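Local coordinates for LHC domain-containing protein (Marichromatium purpuratum 984, PDB 6ZXA) that probably acts as a light-harvesting antenna polypeptide of the membrane, binding bacteriochlorophyll a and okenone and passing excitation energy to reaction centres, at residues A31-M34 and V35-F38; L41-Q44 and M45-I48. All coordinates share one frame; numbering follows the deposited sequence.

Contact 1. Residues A31-M34 and V35-F38. With QSE (all-trans okenone), chain T.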
loop_
_atom_site.group_PDB
_atom_site.type_symbol
_atom_site.label_atom_id
_atom_site.label_comp_id
_atom_site.label_asym_id
_atom_site.label_seq_id
_atom_site.Cartn_x
_atom_site.Cartn_y
_atom_site.Cartn_z
ATOM N N ALA A 31 2.951 11.231 -16.983
ATOM C CA ALA A 31 1.546 10.866 -17.039
ATOM C C ALA A 31 1.244 9.640 -16.199
ATOM O O ALA A 31 0.119 9.495 -15.717
ATOM C CB ALA A 31 1.112 10.623 -18.483
ATOM N N THR A 32 2.220 8.763 -16.005
ATOM C CA THR A 32 2.018 7.598 -15.159
ATOM C C THR A 32 2.544 7.817 -13.746
ATOM O O THR A 32 1.990 7.282 -12.786
ATOM C CB THR A 32 2.644 6.360 -15.818
ATOM O OG1 THR A 32 2.160 5.171 -15.189
ATOM C CG2 THR A 32 4.126 6.390 -15.775
ATOM N N TRP A 33 3.595 8.598 -13.592
ATOM C CA TRP A 33 4.067 8.985 -12.280
ATOM C C TRP A 33 3.564 10.381 -11.962
ATOM O O TRP A 33 2.665 10.904 -12.617
ATOM C CB TRP A 33 5.591 8.867 -12.220
ATOM C CG TRP A 33 5.978 7.486 -12.600
ATOM C CD1 TRP A 33 6.619 7.099 -13.732
ATOM C CD2 TRP A 33 5.677 6.285 -11.881
ATOM N NE1 TRP A 33 6.755 5.740 -13.757
ATOM C CE2 TRP A 33 6.187 5.213 -12.631
ATOM C CE3 TRP A 33 5.037 6.015 -10.669
ATOM C CZ2 TRP A 33 6.079 3.893 -12.213
ATOM C CZ3 TRP A 33 4.934 4.703 -10.254
ATOM C CH2 TRP A 33 5.450 3.658 -11.026
ATOM N N MET A 34 4.107 10.946 -10.897
ATOM C CA MET A 34 3.850 12.313 -10.454
ATOM C C MET A 34 2.523 12.515 -9.733
ATOM O O MET A 34 2.422 13.414 -8.900
ATOM C CB MET A 34 3.919 13.256 -11.661
ATOM C CG MET A 34 3.112 14.525 -11.541
ATOM S SD MET A 34 2.654 15.207 -13.133
ATOM C CE MET A 34 2.067 16.799 -12.618
ATOM N N VAL A 35 1.550 11.635 -9.920
ATOM C CA VAL A 35 0.484 11.537 -8.929
ATOM C C VAL A 35 0.995 10.603 -7.837
ATOM O O VAL A 35 0.836 10.911 -6.651
ATOM C CB VAL A 35 -0.856 11.089 -9.536
ATOM C CG1 VAL A 35 -1.830 10.740 -8.440
ATOM C CG2 VAL A 35 -1.433 12.198 -10.388
ATOM N N PRO A 36 1.623 9.466 -8.171
ATOM C CA PRO A 36 2.353 8.723 -7.133
ATOM C C PRO A 36 3.428 9.540 -6.438
ATOM O O PRO A 36 3.591 9.427 -5.216
ATOM C CB PRO A 36 2.943 7.547 -7.914
ATOM C CG PRO A 36 2.002 7.336 -8.996
ATOM C CD PRO A 36 1.540 8.681 -9.415
ATOM N N PHE A 37 4.166 10.373 -7.172
ATOM C CA PHE A 37 5.161 11.210 -6.511
ATOM C C PHE A 37 4.498 12.240 -5.607
ATOM O O PHE A 37 5.018 12.555 -4.533
ATOM C CB PHE A 37 6.065 11.907 -7.523
ATOM C CG PHE A 37 7.085 12.792 -6.882
ATOM C CD1 PHE A 37 8.170 12.249 -6.221
ATOM C CD2 PHE A 37 6.931 14.162 -6.883
ATOM C CE1 PHE A 37 9.090 13.056 -5.606
ATOM C CE2 PHE A 37 7.854 14.971 -6.269
ATOM C CZ PHE A 37 8.932 14.421 -5.631
ATOM N N PHE A 38 3.354 12.777 -6.024
ATOM C CA PHE A 38 2.621 13.678 -5.148
ATOM C C PHE A 38 2.118 12.953 -3.908
ATOM O O PHE A 38 2.050 13.546 -2.833
ATOM C CB PHE A 38 1.462 14.330 -5.900
ATOM C CG PHE A 38 1.879 15.461 -6.799
ATOM C CD1 PHE A 38 3.201 15.859 -6.868
ATOM C CD2 PHE A 38 0.950 16.120 -7.580
ATOM C CE1 PHE A 38 3.585 16.891 -7.693
ATOM C CE2 PHE A 38 1.332 17.154 -8.408
ATOM C CZ PHE A 38 2.652 17.539 -8.462
HETATM C C10 QSE T . 8.507 18.631 -5.409
HETATM C C1 QSE T . 1.876 21.226 -13.962
HETATM C C11 QSE T . 9.595 17.893 -5.147
HETATM C C12 QSE T . 10.046 17.708 -3.828
HETATM C C13 QSE T . 11.098 16.981 -3.391
HETATM C C14 QSE T . 11.279 16.853 -1.961
HETATM C C15 QSE T . 12.125 16.084 -1.282
HETATM C C16 QSE T . 12.098 16.123 0.133
HETATM C C17 QSE T . 12.852 15.424 1.011
HETATM C C18 QSE T . 12.556 15.560 2.421
HETATM C C19 QSE T . 13.081 14.889 3.437
HETATM C C2 QSE T . 2.303 20.830 -12.616
HETATM C C20 QSE T . 12.674 15.127 4.769
HETATM C C21 QSE T . 13.099 14.528 5.850
HETATM C C22 QSE T . 12.533 14.899 7.175
HETATM C C23 QSE T . 13.023 14.144 8.379
HETATM C C24 QSE T . 12.196 14.287 9.657
HETATM C C25 QSE T . 2.588 21.059 -9.791
HETATM C C26 QSE T . 6.031 20.262 -5.978
HETATM C C27 QSE T . 12.038 16.246 -4.302
HETATM C C28 QSE T . 13.935 14.468 0.598
HETATM C C29 QSE T . 14.131 13.445 5.839
HETATM C C3 QSE T . 3.519 20.689 -12.105
HETATM C C30 QSE T . 10.903 13.471 9.698
HETATM C C31 QSE T . 10.171 13.656 11.008
HETATM C C32 QSE T . 11.154 12.000 9.424
HETATM C C34 QSE T . 0.929 22.245 -14.099
HETATM C C35 QSE T . 0.440 22.592 -15.340
HETATM C C36 QSE T . 0.881 21.953 -16.492
HETATM C C37 QSE T . 1.831 20.931 -16.385
HETATM C C38 QSE T . 2.335 20.560 -15.129
HETATM C C39 QSE T . 2.307 20.236 -17.635
HETATM C C4 QSE T . 3.724 20.632 -10.675
HETATM C C40 QSE T . 0.355 22.381 -17.834
HETATM C C41 QSE T . 3.346 19.448 -15.036
HETATM C C43 QSE T . 9.455 13.304 7.735
HETATM C C5 QSE T . 4.908 20.203 -10.186
HETATM C C6 QSE T . 5.287 20.120 -8.824
HETATM C C7 QSE T . 6.456 19.660 -8.392
HETATM C C8 QSE T . 6.873 19.569 -7.011
HETATM C C9 QSE T . 7.975 18.853 -6.695
HETATM O O33 QSE T . 11.713 15.793 7.275
HETATM O O42 QSE T . 10.129 14.092 8.706
#

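Contact 2. Residues L41-Q44 and M45-I48. With QSE (all-trans okenone), chain T.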
loop_
_atom_site.group_PDB
_atom_site.type_symbol
_atom_site.label_atom_id
_atom_site.label_comp_id
_atom_site.label_asym_id
_atom_site.label_seq_id
_atom_site.Cartn_x
_atom_site.Cartn_y
_atom_site.Cartn_z
ATOM N N LEU A 41 4.958 12.924 -1.638
ATOM C CA LEU A 41 5.082 14.237 -1.015
ATOM C C LEU A 41 4.045 14.428 0.085
ATOM O O LEU A 41 4.336 15.035 1.116
ATOM C CB LEU A 41 4.960 15.337 -2.066
ATOM C CG LEU A 41 6.184 15.606 -2.943
ATOM C CD1 LEU A 41 5.964 16.840 -3.798
ATOM C CD2 LEU A 41 7.442 15.753 -2.111
ATOM N N PHE A 42 2.835 13.905 -0.115
ATOM C CA PHE A 42 1.806 13.951 0.918
ATOM C C PHE A 42 2.216 13.155 2.152
ATOM O O PHE A 42 1.974 13.587 3.283
ATOM C CB PHE A 42 0.484 13.418 0.365
ATOM C CG PHE A 42 -0.431 14.478 -0.173
ATOM C CD1 PHE A 42 -1.322 15.124 0.656
ATOM C CD2 PHE A 42 -0.426 14.801 -1.513
ATOM C CE1 PHE A 42 -2.171 16.090 0.165
ATOM C CE2 PHE A 42 -1.270 15.768 -2.010
ATOM C CZ PHE A 42 -2.143 16.412 -1.170
ATOM N N VAL A 43 2.820 11.983 1.955
ATOM C CA VAL A 43 3.292 11.196 3.092
ATOM C C VAL A 43 4.381 11.948 3.844
ATOM O O VAL A 43 4.388 11.985 5.080
ATOM C CB VAL A 43 3.781 9.809 2.635
ATOM C CG1 VAL A 43 4.372 9.048 3.808
ATOM C CG2 VAL A 43 2.654 9.023 2.018
ATOM N N GLN A 44 5.320 12.545 3.109
ATOM C CA GLN A 44 6.349 13.372 3.727
ATOM C C GLN A 44 5.730 14.508 4.526
ATOM O O GLN A 44 6.142 14.791 5.654
ATOM C CB GLN A 44 7.285 13.924 2.654
ATOM C CG GLN A 44 8.061 15.155 3.081
ATOM C CD GLN A 44 9.101 14.846 4.132
ATOM O OE1 GLN A 44 9.646 13.751 4.168
ATOM N NE2 GLN A 44 9.378 15.807 4.995
ATOM N N MET A 45 4.737 15.171 3.938
ATOM C CA MET A 45 4.024 16.249 4.607
ATOM C C MET A 45 3.405 15.775 5.916
ATOM O O MET A 45 3.565 16.416 6.959
ATOM C CB MET A 45 2.963 16.798 3.656
ATOM C CG MET A 45 2.099 17.895 4.201
ATOM S SD MET A 45 0.735 18.254 3.090
ATOM C CE MET A 45 -0.370 16.914 3.480
ATOM N N TRP A 46 2.722 14.630 5.884
ATOM C CA TRP A 46 2.096 14.103 7.092
ATOM C C TRP A 46 3.129 13.758 8.158
ATOM O O TRP A 46 2.916 14.023 9.343
ATOM C CB TRP A 46 1.246 12.875 6.758
ATOM C CG TRP A 46 0.025 13.181 5.956
ATOM C CD1 TRP A 46 -0.805 14.239 6.111
ATOM C CD2 TRP A 46 -0.502 12.415 4.868
ATOM N NE1 TRP A 46 -1.815 14.188 5.194
ATOM C CE2 TRP A 46 -1.654 13.076 4.417
ATOM C CE3 TRP A 46 -0.115 11.233 4.238
ATOM C CZ2 TRP A 46 -2.422 12.599 3.364
ATOM C CZ3 TRP A 46 -0.871 10.766 3.196
ATOM C CH2 TRP A 46 -2.015 11.446 2.766
ATOM N N LEU A 47 4.256 13.171 7.758
ATOM C CA LEU A 47 5.248 12.750 8.745
ATOM C C LEU A 47 5.943 13.947 9.380
ATOM O O LEU A 47 6.104 14.003 10.608
ATOM C CB LEU A 47 6.267 11.811 8.100
ATOM C CG LEU A 47 5.805 10.372 7.843
ATOM C CD1 LEU A 47 6.584 9.761 6.715
ATOM C CD2 LEU A 47 5.944 9.523 9.080
ATOM N N ILE A 48 6.355 14.919 8.565
ATOM C CA ILE A 48 6.973 16.112 9.124
ATOM C C ILE A 48 5.972 16.873 9.981
ATOM O O ILE A 48 6.350 17.476 10.985
ATOM C CB ILE A 48 7.586 16.995 8.015
ATOM C CG1 ILE A 48 8.379 18.154 8.610
ATOM C CG2 ILE A 48 6.536 17.556 7.092
ATOM C CD1 ILE A 48 9.472 17.744 9.529
HETATM C C10 QSE T . 8.507 18.631 -5.409
HETATM C C1 QSE T . 1.876 21.226 -13.962
HETATM C C11 QSE T . 9.595 17.893 -5.147
HETATM C C12 QSE T . 10.046 17.708 -3.828
HETATM C C13 QSE T . 11.098 16.981 -3.391
HETATM C C14 QSE T . 11.279 16.853 -1.961
HETATM C C15 QSE T . 12.125 16.084 -1.282
HETATM C C16 QSE T . 12.098 16.123 0.133
HETATM C C17 QSE T . 12.852 15.424 1.011
HETATM C C18 QSE T . 12.556 15.560 2.421
HETATM C C19 QSE T . 13.081 14.889 3.437
HETATM C C2 QSE T . 2.303 20.830 -12.616
HETATM C C20 QSE T . 12.674 15.127 4.769
HETATM C C21 QSE T . 13.099 14.528 5.850
HETATM C C22 QSE T . 12.533 14.899 7.175
HETATM C C23 QSE T . 13.023 14.144 8.379
HETATM C C24 QSE T . 12.196 14.287 9.657
HETATM C C25 QSE T . 2.588 21.059 -9.791
HETATM C C26 QSE T . 6.031 20.262 -5.978
HETATM C C27 QSE T . 12.038 16.246 -4.302
HETATM C C28 QSE T . 13.935 14.468 0.598
HETATM C C29 QSE T . 14.131 13.445 5.839
HETATM C C3 QSE T . 3.519 20.689 -12.105
HETATM C C30 QSE T . 10.903 13.471 9.698
HETATM C C31 QSE T . 10.171 13.656 11.008
HETATM C C32 QSE T . 11.154 12.000 9.424
HETATM C C34 QSE T . 0.929 22.245 -14.099
HETATM C C35 QSE T . 0.440 22.592 -15.340
HETATM C C36 QSE T . 0.881 21.953 -16.492
HETATM C C37 QSE T . 1.831 20.931 -16.385
HETATM C C38 QSE T . 2.335 20.560 -15.129
HETATM C C39 QSE T . 2.307 20.236 -17.635
HETATM C C4 QSE T . 3.724 20.632 -10.675
HETATM C C40 QSE T . 0.355 22.381 -17.834
HETATM C C41 QSE T . 3.346 19.448 -15.036
HETATM C C43 QSE T . 9.455 13.304 7.735
HETATM C C5 QSE T . 4.908 20.203 -10.186
HETATM C C6 QSE T . 5.287 20.120 -8.824
HETATM C C7 QSE T . 6.456 19.660 -8.392
HETATM C C8 QSE T . 6.873 19.569 -7.011
HETATM C C9 QSE T . 7.975 18.853 -6.695
HETATM O O33 QSE T . 11.713 15.793 7.275
HETATM O O42 QSE T . 10.129 14.092 8.706
#

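Contact 1. Residues A31-M34 and V35-F38
M34 and F38 are joined by one backbone hydrogen bond, F38 N to M34 O, 3.1 Å long with an N-H...O angle of 145°. The N-H reaches this oxygen from above the carbonyl plane, not on a lone pair. M34 has a positive phi, 77°, at the point where the loop turns into helix 35-54.

The same oxygen also sits over one face of the F38 ring, offset toward the rim, with M34 O 3.0 Å from F38 CG. The M34 side chain runs out extended, with CG anti to the backbone N (chi1 154°). Its methyl thereby reaches the end group of all-trans okenone, M34 CE to C41 of the carotenoid 3.8 Å, and passes F38 CZ at 4.3 Å. F38 turns its ring edge to the polyene, with CZ 3.7 Å from okenone C6. F37 does likewise farther along the polyene, with CZ 3.6 Å from okenone C11. An alanine in place of F38 is likely to open a gap beside the polyene at C6 and take away one of the aromatic groups near the M34 side chain.

Away from the all-trans okenone, P36 crosses W33 at about a right angle. P36 CB lies at the indole edge, and P36 CG is 3.7 Å from W33 CE3. W33 of a second subunit packs on V35 and P36. F37 also touches 9-cis-okenone, and F38 touches a bacteriochlorophyll a. Towards all-trans okenone the chemistry is apolar: two ring edges and a thioether methyl meet the carotenoid by van der Waals contact, without a polar bond from these residues.

Contact 2. Residues L41-Q44 and M45-I48
Q44 and I48 meet on the pigment side of a regular alpha-helix in the predicted membrane span. Q44 NE2 gives a nearly straight hydrogen bond (167°) to the keto oxygen O33 of all-trans okenone, 3.3 Å long. Q44 CG is anti to the backbone N (chi1 159°) and the chain bends at chi2, which lays the amide against the polyene. L41 packs its CD1 3.5 Å from okenone C10. L47 CB is 3.5 Å from the methoxy carbon C43.

Behind this first shell, I48 CB rests 3.7 Å from Q44 NE2. The amide has further partners: NE2 also bonds a bacteriochlorophyll a, and OE1 accepts from W46 NE1 of a third subunit. These bonds probably fix the rotation of the amide.

Another side of the helix carries F42, M45 and W46, which touch another all-trans okenone. M45 CE is 3.5 Å from F42 CD1, and its sulfur makes an oblique Met-aromatic contact with that ring. M45 O accepts from ND1 of H49, the axial ligand of a bacteriochlorophyll magnesium. F42 CB makes a CH-pi contact over the W46 six-membered ring, 4.1 Å from its centroid.

Contacts 1 and 2 lie in series on helix 35-54, one at its start and the other farther along, with centres about 15 Å apart. One turn of the helix joins them: F37 O lies 2.9 Å from L41 N. The same all-trans okenone molecule bridges them, lying along both. Contact 1 holds the ring end and the first part of the polyene by apolar packing. The two contacts overlap at C10 and C11, where F37 and L41 both touch the polyene. Contact 2 continues to the keto and methoxy end. Only contact 2 adds a hydrogen bond to this okenone, from Q44. Both contacts also touch bacteriochlorophyll a and the same second subunit, so this one helix links pigments and neighbouring subunits.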